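Local coordinates for protein probable M18-family aminopeptidase 1 (Thermotoga maritima, PDB 2GLF) that probably acts as a metal-dependent aminopeptidase of the M18 family, removing residues from the N-terminal ends of peptides at a two-metal centre, at residues A91-R97 against Y246-R251; S324-A330 against D416-L422. One frame throughout, in Å; residues are numbered along the deposited sequence.

Interaction 1. Residues A91-R97 against Y246-R251; sequences AHIDSPR and YGQDDR. With MN (manganese (II) ion), chain E; MN (manganese (II) ion), chain F.
The His92 ring has the CB of Asp250 over one face, a CH-pi contact 3.5 Å from the ring centroid, while Asp94 O lies at its edge, in plane, and takes a weak bond from ND1. His92 NE2 binds a manganese ion at 2.4 Å. Asp249 OD1 holds the same ion, its carboxylate plane turned 56° from the imidazole, and OD2 reaches the second manganese, so one carboxylate bridges the pair as in other M18 and related two-metal aminopeptidases. Asp249 CG stands anti to the backbone N (chi1 -172°), which carries the carboxylate out to both ions.

Ser95 OG sits over one face of the Arg251 guanidinium, and Ile93 O at its edge receives weak bonds from NE and NH2, the latter at 2.7 Å. The Tyr246 ring meets Pro96 O at its edge, in plane, through an OH hydrogen bond of 2.6 Å. One water lies within hydrogen-bonding distance of Asp94 O, Asp249 O and Ser95 OG.

Asp326, Glu279 and His425 complete the metal centre. The contact joins the C-terminal end of strand 87-92, and the loop after it, to the start of helix 248-263; helix 33-45 packs on Ile93 and Arg251, and strand 223-229 on Tyr246.

Interaction 2. Residues S324-A330 against D416-L422; sequences SGDVCAA and DMGPALL. With MN (manganese (II) ion), chain E.
Met417 O accepts two hydrogen bonds, a long 3.3 Å one from Asp326 N, which lies above the carbonyl plane, and one from the Tyr443 hydroxyl. Here two neighbouring parallel strands of the central mixed sheet, 321-329 and 414-421, run side by side in the alpha/beta core of this metallopeptidase clan. Both are interrupted midway, and at the break in the first Asp326 turns away from its neighbour, both carboxylate oxygens on a manganese ion. Val327 N bonds to Asp326 OD2 at 2.8 Å, on the anti side but tilted 30° out of the carboxylate plane, and together with the two metal bonds would hold that group's rotation.

Before the break, Met417 N bonds to Ser324 O at 2.8 Å. Beyond it the parallel pairing resumes: Cys328 bonds through N to Pro419 O and through O to Leu421 N, and Ala330 N reaches Leu421 O.

At the opposite end Ser324 OG, anti to its backbone nitrogen at chi1 180°, gives a long 3.2 Å bond to Asp416 OD2 from above the carboxylate plane; Thr402 also bonds to that oxygen. An alanine at Asp416 would remove this shared acceptor and is likely to leave the Ser324 and Thr402 hydroxyls without their common mate.

Val327, at the break, lays both methyls against Leu421 CD1 near helix 248-263, whereas farther along Cys328 SG packs on Ala420 CB at 3.7 Å. Leu165 and Ile187 of a second subunit touch Ala329 and Leu422. At the far end the Ala330 methyl fits between Ala420 CB and Leu422, where it lies 3.3 Å from CD1.

From the N terminus, strand 87-92 leads into 91-97, and the chain then runs through the antiparallel sheet that includes strands 97-108 and 223-229 before 246-251 returns to close interaction 1. Helix 248-263 and strand 270-275 follow, and 324-330 opens interaction 2, closed only at 416-422 after strands 351-354 and 387-389. The two loops are thus in series, neither nested nor crossed. They still meet in space: strands 87-92 and 321-329 are neighbours in the mixed sheet, and one manganese ion, with its water, belongs to both contacts. Together they tie the helix start at 248 and three adjacent parallel strands round the metal centre.

Interaction 1. Residues A91-R97 against Y246-R251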
loop_
_atom_site.group_PDB
_atom_site.type_symbol
_atom_site.label_atom_id
_atom_site.label_comp_id
_atom_site.label_asym_id
_atom_site.label_seq_id
_atom_site.Cartn_x
_atom_site.Cartn_y
_atom_site.Cartn_z
ATOM N N ALA A 91 -45.227 11.926 -14.587
ATOM C CA ALA A 91 -44.175 10.946 -14.826
ATOM C C ALA A 91 -43.236 11.415 -15.935
ATOM O O ALA A 91 -43.456 12.460 -16.549
ATOM C CB ALA A 91 -44.789 9.608 -15.194
ATOM N N HIS A 92 -42.176 10.650 -16.176
ATOM C CA HIS A 92 -41.226 10.989 -17.227
ATOM C C HIS A 92 -41.182 9.869 -18.260
ATOM O O HIS A 92 -41.351 8.695 -17.930
ATOM C CB HIS A 92 -39.831 11.275 -16.640
ATOM C CG HIS A 92 -39.121 10.075 -16.087
ATOM N ND1 HIS A 92 -38.279 9.291 -16.850
ATOM C CD2 HIS A 92 -39.059 9.577 -14.827
ATOM C CE1 HIS A 92 -37.724 8.367 -16.083
ATOM N NE2 HIS A 92 -38.180 8.519 -14.851
ATOM N N ILE A 93 -40.983 10.237 -19.518
ATOM C CA ILE A 93 -40.962 9.252 -20.575
ATOM C C ILE A 93 -39.594 9.054 -21.210
ATOM O O ILE A 93 -39.473 8.364 -22.221
ATOM C CB ILE A 93 -42.010 9.587 -21.662
ATOM C CG1 ILE A 93 -41.830 11.021 -22.153
ATOM C CG2 ILE A 93 -43.409 9.407 -21.102
ATOM C CD1 ILE A 93 -42.811 11.411 -23.229
ATOM N N ASP A 94 -38.560 9.649 -20.627
ATOM C CA ASP A 94 -37.216 9.450 -21.153
ATOM C C ASP A 94 -36.606 8.296 -20.350
ATOM O O ASP A 94 -36.954 8.100 -19.183
ATOM C CB ASP A 94 -36.365 10.710 -20.990
ATOM C CG ASP A 94 -36.168 11.098 -19.543
ATOM O OD1 ASP A 94 -35.012 11.383 -19.159
ATOM O OD2 ASP A 94 -37.170 11.122 -18.789
ATOM N N SER A 95 -35.715 7.526 -20.969
ATOM C CA SER A 95 -35.079 6.397 -20.291
ATOM C C SER A 95 -33.606 6.285 -20.637
ATOM O O SER A 95 -33.189 6.683 -21.724
ATOM C CB SER A 95 -35.760 5.087 -20.681
ATOM O OG SER A 95 -37.047 4.989 -20.115
ATOM N N PRO A 96 -32.790 5.752 -19.712
ATOM C CA PRO A 96 -31.368 5.631 -20.041
ATOM C C PRO A 96 -31.222 4.977 -21.420
ATOM O O PRO A 96 -31.969 4.057 -21.776
ATOM C CB PRO A 96 -30.836 4.777 -18.895
ATOM C CG PRO A 96 -31.629 5.303 -17.725
ATOM C CD PRO A 96 -33.038 5.382 -18.303
ATOM N N ARG A 97 -30.268 5.472 -22.199
ATOM C CA ARG A 97 -30.042 4.965 -23.547
ATOM C C ARG A 97 -28.644 5.355 -24.006
ATOM O O ARG A 97 -27.772 5.678 -23.196
ATOM C CB ARG A 97 -31.062 5.597 -24.490
ATOM C CG ARG A 97 -31.075 7.130 -24.400
ATOM C CD ARG A 97 -32.168 7.736 -25.257
ATOM N NE ARG A 97 -32.858 8.850 -24.600
ATOM C CZ ARG A 97 -32.427 10.109 -24.585
ATOM N NH1 ARG A 97 -31.296 10.443 -25.193
ATOM N NH2 ARG A 97 -33.135 11.040 -23.956
ATOM N N TYR A 246 -37.717 -3.185 -21.519
ATOM C CA TYR A 246 -36.824 -2.048 -21.449
ATOM C C TYR A 246 -37.600 -0.760 -21.265
ATOM O O TYR A 246 -38.670 -0.574 -21.848
ATOM C CB TYR A 246 -36.005 -1.927 -22.730
ATOM C CG TYR A 246 -35.423 -0.548 -22.934
ATOM C CD1 TYR A 246 -34.300 -0.136 -22.227
ATOM C CD2 TYR A 246 -36.024 0.357 -23.801
ATOM C CE1 TYR A 246 -33.789 1.138 -22.376
ATOM C CE2 TYR A 246 -35.524 1.637 -23.957
ATOM C CZ TYR A 246 -34.402 2.022 -23.241
ATOM O OH TYR A 246 -33.879 3.290 -23.406
ATOM N N GLY A 247 -37.043 0.129 -20.451
ATOM C CA GLY A 247 -37.650 1.424 -20.235
ATOM C C GLY A 247 -38.855 1.424 -19.339
ATOM O O GLY A 247 -39.614 2.396 -19.325
ATOM N N GLN A 248 -39.055 0.347 -18.593
ATOM C CA GLN A 248 -40.190 0.318 -17.692
ATOM C C GLN A 248 -40.010 1.435 -16.683
ATOM O O GLN A 248 -40.974 1.863 -16.044
ATOM C CB GLN A 248 -40.299 -1.028 -16.983
ATOM C CG GLN A 248 -41.098 -2.032 -17.781
ATOM C CD GLN A 248 -41.316 -3.323 -17.040
ATOM O OE1 GLN A 248 -40.375 -4.082 -16.800
ATOM N NE2 GLN A 248 -42.564 -3.582 -16.664
ATOM N N ASP A 249 -38.775 1.920 -16.552
ATOM C CA ASP A 249 -38.516 3.005 -15.623
ATOM C C ASP A 249 -39.342 4.198 -16.063
ATOM O O ASP A 249 -38.942 4.987 -16.922
ATOM C CB ASP A 249 -37.046 3.403 -15.579
ATOM C CG ASP A 249 -36.752 4.419 -14.465
ATOM O OD1 ASP A 249 -37.597 5.307 -14.211
ATOM O OD2 ASP A 249 -35.664 4.349 -13.853
ATOM N N ASP A 250 -40.522 4.259 -15.461
ATOM C CA ASP A 250 -41.527 5.288 -15.633
ATOM C C ASP A 250 -42.484 5.274 -16.798
ATOM O O ASP A 250 -43.468 6.011 -16.776
ATOM C CB ASP A 250 -40.908 6.660 -15.503
ATOM C CG ASP A 250 -41.660 7.499 -14.517
ATOM O OD1 ASP A 250 -42.032 6.941 -13.462
ATOM O OD2 ASP A 250 -41.888 8.692 -14.787
ATOM N N ARG A 251 -42.229 4.472 -17.822
ATOM C CA ARG A 251 -43.215 4.425 -18.895
ATOM C C ARG A 251 -44.307 3.539 -18.308
ATOM O O ARG A 251 -45.439 3.520 -18.787
ATOM C CB ARG A 251 -42.641 3.824 -20.187
ATOM C CG ARG A 251 -41.480 4.631 -20.745
ATOM C CD ARG A 251 -41.374 4.563 -22.255
ATOM N NE ARG A 251 -40.387 5.531 -22.722
ATOM C CZ ARG A 251 -39.105 5.259 -22.933
ATOM N NH1 ARG A 251 -38.644 4.036 -22.729
ATOM N NH2 ARG A 251 -38.278 6.215 -23.327
HETATM MN MN MN E . -37.563 7.206 -12.887
HETATM MN MN MN F . -34.424 6.415 -13.726
HETATM O O HOH W 1 -39.377 6.620 -19.262
HETATM O O HOH W 2 -37.268 5.561 -11.221
#

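Interaction 2. Residues S324-A330 against D416-L422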
loop_
_atom_site.group_PDB
_atom_site.type_symbol
_atom_site.label_atom_id
_atom_site.label_comp_id
_atom_site.label_asym_id
_atom_site.label_seq_id
_atom_site.Cartn_x
_atom_site.Cartn_y
_atom_site.Cartn_z
ATOM N N SER A 324 -46.404 12.070 -7.723
ATOM C CA SER A 324 -45.185 11.888 -8.497
ATOM C C SER A 324 -45.117 10.408 -8.878
ATOM O O SER A 324 -44.756 9.566 -8.057
ATOM C CB SER A 324 -43.977 12.271 -7.643
ATOM O OG SER A 324 -42.769 12.104 -8.358
ATOM N N GLY A 325 -45.476 10.092 -10.117
ATOM C CA GLY A 325 -45.462 8.706 -10.549
ATOM C C GLY A 325 -44.132 8.187 -11.069
ATOM O O GLY A 325 -43.800 8.381 -12.239
ATOM N N ASP A 326 -43.368 7.531 -10.198
ATOM C CA ASP A 326 -42.079 6.964 -10.575
ATOM C C ASP A 326 -41.875 5.649 -9.821
ATOM O O ASP A 326 -42.502 5.410 -8.792
ATOM C CB ASP A 326 -40.948 7.950 -10.272
ATOM C CG ASP A 326 -39.729 7.733 -11.157
ATOM O OD1 ASP A 326 -38.838 8.603 -11.171
ATOM O OD2 ASP A 326 -39.658 6.695 -11.843
ATOM N N VAL A 327 -40.999 4.799 -10.340
ATOM C CA VAL A 327 -40.733 3.486 -9.758
ATOM C C VAL A 327 -39.731 3.478 -8.613
ATOM O O VAL A 327 -38.866 4.345 -8.521
ATOM C CB VAL A 327 -40.190 2.527 -10.829
ATOM C CG1 VAL A 327 -41.174 2.405 -11.987
ATOM C CG2 VAL A 327 -38.848 3.042 -11.328
ATOM N N CYS A 328 -39.855 2.484 -7.744
ATOM C CA CYS A 328 -38.932 2.331 -6.629
ATOM C C CYS A 328 -38.241 0.989 -6.839
ATOM O O CYS A 328 -38.521 0.289 -7.817
ATOM C CB CYS A 328 -39.671 2.349 -5.289
ATOM S SG CYS A 328 -40.969 1.104 -5.155
ATOM N N ALA A 329 -37.343 0.627 -5.928
ATOM C CA ALA A 329 -36.602 -0.620 -6.049
ATOM C C ALA A 329 -37.165 -1.699 -5.148
ATOM O O ALA A 329 -37.317 -1.493 -3.952
ATOM C CB ALA A 329 -35.140 -0.376 -5.718
ATOM N N ALA A 330 -37.487 -2.847 -5.728
ATOM C CA ALA A 330 -38.015 -3.969 -4.961
ATOM C C ALA A 330 -36.807 -4.724 -4.408
ATOM O O ALA A 330 -35.686 -4.505 -4.872
ATOM C CB ALA A 330 -38.835 -4.868 -5.861
ATOM N N ASP A 416 -44.365 10.791 -3.861
ATOM C CA ASP A 416 -43.878 9.811 -4.827
ATOM C C ASP A 416 -44.685 8.524 -4.682
ATOM O O ASP A 416 -44.938 8.063 -3.569
ATOM C CB ASP A 416 -42.397 9.517 -4.594
ATOM C CG ASP A 416 -41.535 10.761 -4.686
ATOM O OD1 ASP A 416 -41.290 11.409 -3.642
ATOM O OD2 ASP A 416 -41.113 11.095 -5.810
HETATM N N MSE A 417 -45.083 7.940 -5.807
HETATM C CA MSE A 417 -45.873 6.719 -5.776
HETATM C C MSE A 417 -45.731 5.955 -7.087
HETATM O O MSE A 417 -45.718 6.543 -8.169
HETATM C CB MSE A 417 -47.333 7.077 -5.527
HETATM C CG MSE A 417 -48.182 5.936 -5.034
HETATM SE SE MSE A 417 -49.842 6.603 -4.315
HETATM C CE MSE A 417 -49.212 7.088 -2.555
ATOM N N GLY A 418 -45.617 4.638 -6.980
ATOM C CA GLY A 418 -45.463 3.811 -8.161
ATOM C C GLY A 418 -45.076 2.387 -7.807
ATOM O O GLY A 418 -44.946 2.058 -6.629
ATOM N N PRO A 419 -44.889 1.513 -8.806
ATOM C CA PRO A 419 -44.514 0.119 -8.551
ATOM C C PRO A 419 -43.010 -0.085 -8.283
ATOM O O PRO A 419 -42.189 0.802 -8.551
ATOM C CB PRO A 419 -44.996 -0.589 -9.815
ATOM C CG PRO A 419 -44.706 0.419 -10.871
ATOM C CD PRO A 419 -45.171 1.727 -10.238
ATOM N N ALA A 420 -42.664 -1.258 -7.750
ATOM C CA ALA A 420 -41.278 -1.601 -7.446
ATOM C C ALA A 420 -40.676 -2.410 -8.588
ATOM O O ALA A 420 -41.332 -3.298 -9.132
ATOM C CB ALA A 420 -41.212 -2.401 -6.150
ATOM N N LEU A 421 -39.430 -2.109 -8.951
ATOM C CA LEU A 421 -38.770 -2.826 -10.044
ATOM C C LEU A 421 -37.484 -3.532 -9.633
ATOM O O LEU A 421 -36.818 -3.153 -8.672
ATOM C CB LEU A 421 -38.418 -1.882 -11.203
ATOM C CG LEU A 421 -39.461 -1.062 -11.945
ATOM C CD1 LEU A 421 -38.775 -0.361 -13.090
ATOM C CD2 LEU A 421 -40.572 -1.947 -12.459
ATOM N N LEU A 422 -37.142 -4.555 -10.405
ATOM C CA LEU A 422 -35.931 -5.323 -10.202
ATOM C C LEU A 422 -35.045 -5.014 -11.405
ATOM O O LEU A 422 -35.507 -5.043 -12.535
ATOM C CB LEU A 422 -36.270 -6.809 -10.145
ATOM C CG LEU A 422 -36.152 -7.484 -8.773
ATOM C CD1 LEU A 422 -36.656 -6.565 -7.681
ATOM C CD2 LEU A 422 -36.918 -8.791 -8.788
HETATM MN MN MN E . -37.563 7.206 -12.887
HETATM O O HOH W 2 -37.268 5.561 -11.221
#